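Local structure of ThiJ/PfpI domain protein (4HCJ) at residues Gly5-Ile10 and Glu69-Val74. The protein belongs to the DJ-1/PfpI family, binds magnesium ions and is probably a hydrolase. Sequence-based numbering, arbitrary orientation.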
loop_
_atom_site.group_PDB
_atom_site.type_symbol
_atom_site.label_atom_id
_atom_site.label_comp_id
_atom_site.label_asym_id
_atom_site.label_seq_id
_atom_site.Cartn_x
_atom_site.Cartn_y
_atom_site.Cartn_z
ATOM N N GLY A 5 -6.232 19.674 6.603
ATOM C CA GLY A 5 -5.200 19.385 5.623
ATOM C C GLY A 5 -5.518 18.188 4.742
ATOM O O GLY A 5 -4.610 17.530 4.219
ATOM N N LYS A 6 -6.805 17.891 4.573
ATOM C CA LYS A 6 -7.219 16.780 3.724
ATOM C C LYS A 6 -7.086 17.150 2.254
ATOM O O LYS A 6 -7.459 18.253 1.837
ATOM C CB LYS A 6 -8.645 16.342 4.032
ATOM C CG LYS A 6 -8.973 15.008 3.408
ATOM C CD LYS A 6 -10.355 14.528 3.743
ATOM C CE LYS A 6 -10.565 13.131 3.179
ATOM N NZ LYS A 6 -11.980 12.707 3.300
ATOM N N THR A 7 -6.564 16.208 1.481
ATOM C CA THR A 7 -6.175 16.462 0.102
ATOM C C THR A 7 -6.993 15.699 -0.933
ATOM O O THR A 7 -6.947 16.021 -2.114
ATOM C CB THR A 7 -4.692 16.071 -0.101
ATOM O OG1 THR A 7 -4.537 14.647 0.055
ATOM C CG2 THR A 7 -3.783 16.803 0.890
ATOM N N ASN A 8 -7.693 14.654 -0.503
ATOM C CA ASN A 8 -8.369 13.749 -1.425
ATOM C C ASN A 8 -7.399 13.124 -2.429
ATOM O O ASN A 8 -7.780 12.835 -3.558
ATOM C CB ASN A 8 -9.563 14.401 -2.145
ATOM C CG ASN A 8 -10.669 14.830 -1.181
ATOM O OD1 ASN A 8 -10.694 14.435 -0.019
ATOM N ND2 ASN A 8 -11.605 15.627 -1.682
ATOM N N ASN A 9 -6.157 12.895 -1.992
ATOM C CA ASN A 9 -5.133 12.261 -2.821
ATOM C C ASN A 9 -4.591 11.007 -2.127
ATOM O O ASN A 9 -4.416 10.991 -0.904
ATOM C CB ASN A 9 -3.943 13.194 -3.043
ATOM C CG ASN A 9 -4.290 14.437 -3.829
ATOM O OD1 ASN A 9 -5.132 14.427 -4.726
ATOM N ND2 ASN A 9 -3.610 15.523 -3.500
ATOM N N ILE A 10 -4.286 9.985 -2.923
ATOM C CA ILE A 10 -3.703 8.740 -2.442
ATOM C C ILE A 10 -2.419 8.450 -3.210
ATOM O O ILE A 10 -2.384 8.573 -4.435
ATOM C CB ILE A 10 -4.696 7.569 -2.591
ATOM C CG1 ILE A 10 -5.908 7.774 -1.683
ATOM C CG2 ILE A 10 -4.019 6.212 -2.317
ATOM C CD1 ILE A 10 -7.011 6.761 -1.913
ATOM N N GLU A 69 1.000 16.126 0.841
ATOM C CA GLU A 69 0.213 16.133 -0.386
ATOM C C GLU A 69 -0.723 14.939 -0.532
ATOM O O GLU A 69 -1.381 14.807 -1.560
ATOM C CB GLU A 69 1.143 16.189 -1.603
ATOM C CG GLU A 69 2.046 17.418 -1.635
ATOM C CD GLU A 69 2.870 17.504 -2.900
ATOM O OE1 GLU A 69 3.496 18.558 -3.119
ATOM O OE2 GLU A 69 2.891 16.524 -3.677
ATOM N N PHE A 70 -0.769 14.073 0.479
ATOM C CA PHE A 70 -1.555 12.836 0.404
ATOM C C PHE A 70 -2.288 12.542 1.701
ATOM O O PHE A 70 -1.826 12.910 2.771
ATOM C CB PHE A 70 -0.645 11.652 0.067
ATOM C CG PHE A 70 0.026 11.772 -1.262
ATOM C CD1 PHE A 70 -0.666 11.460 -2.413
ATOM C CD2 PHE A 70 1.348 12.199 -1.360
ATOM C CE1 PHE A 70 -0.072 11.570 -3.660
ATOM C CE2 PHE A 70 1.956 12.310 -2.607
ATOM C CZ PHE A 70 1.239 12.003 -3.758
ATOM N N ASP A 71 -3.417 11.841 1.599
ATOM C CA ASP A 71 -4.152 11.378 2.774
ATOM C C ASP A 71 -3.764 9.956 3.182
ATOM O O ASP A 71 -4.020 9.550 4.322
ATOM C CB ASP A 71 -5.659 11.400 2.499
ATOM C CG ASP A 71 -6.194 12.785 2.203
ATOM O OD1 ASP A 71 -5.577 13.793 2.622
ATOM O OD2 ASP A 71 -7.255 12.840 1.553
ATOM N N ALA A 72 -3.204 9.187 2.257
ATOM C CA ALA A 72 -2.923 7.771 2.462
ATOM C C ALA A 72 -1.795 7.361 1.547
ATOM O O ALA A 72 -1.622 7.945 0.461
ATOM C CB ALA A 72 -4.146 6.933 2.139
ATOM N N VAL A 73 -1.081 6.328 1.971
ATOM C CA VAL A 73 -0.156 5.596 1.120
ATOM C C VAL A 73 -0.632 4.153 1.032
ATOM O O VAL A 73 -1.134 3.594 2.012
ATOM C CB VAL A 73 1.305 5.710 1.635
ATOM C CG1 VAL A 73 1.469 5.116 3.042
ATOM C CG2 VAL A 73 2.276 5.052 0.677
ATOM N N VAL A 74 -0.500 3.587 -0.163
ATOM C CA VAL A 74 -0.899 2.207 -0.450
ATOM C C VAL A 74 0.291 1.455 -1.026
ATOM O O VAL A 74 0.793 1.794 -2.120
ATOM C CB VAL A 74 -2.064 2.173 -1.450
ATOM C CG1 VAL A 74 -2.376 0.742 -1.883
ATOM C CG2 VAL A 74 -3.300 2.862 -0.867
#
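The carboxylate of Asp71 is gripped by the turn at Thr7 and Asn8, just ahead of strand 9-13. Thr7 N donates a hydrogen bond to Asp71 OD1, using the oxygen's syn lone pair, at 2.8 Å and 160°. Thr7 OG1 adds a weak bond to the same oxygen, while Asn8 N donates weakly to Asp71 OD2, also at 2.8 Å. With OG1 set between its backbone N and carbonyl carbon (chi1 66°), the Thr7 hydroxyl also accepts from Asn9 N, closing an ST turn. The side chains of Lys6 and Asp71 cross at about a right angle, Lys6 CG lying 3.3 Å from Asp71 OD2, and Lys6 NZ goes on to Leu173 O, Leu176 O and Tyr36 OH. Were Asp71 an alanine, Thr7 N, Thr7 OG1 and Asn8 N would probably lose their shared acceptor, leaving the turn less firmly fixed. Asp71 N donates a backbone hydrogen bond to Asn9 O, 2.8 Å long. Nearby, the Asn9 amide reaches back with ND2 to Glu69 O, 3.0 Å away and close to the amide plane. Farther along, Ile10 CG2 meets Val74 CG2 at 3.7 Å, against helix 162-174, where Ile10 touches Leu173 and Val74 touches Phe165, while Phe70 and Val73 touch Phe97 of helix 88-99. Strands 9-13 and 72-75 thus start as parallel neighbours in the central sheet of the alpha-beta-alpha sandwich characteristic of the DJ-1/PfpI family.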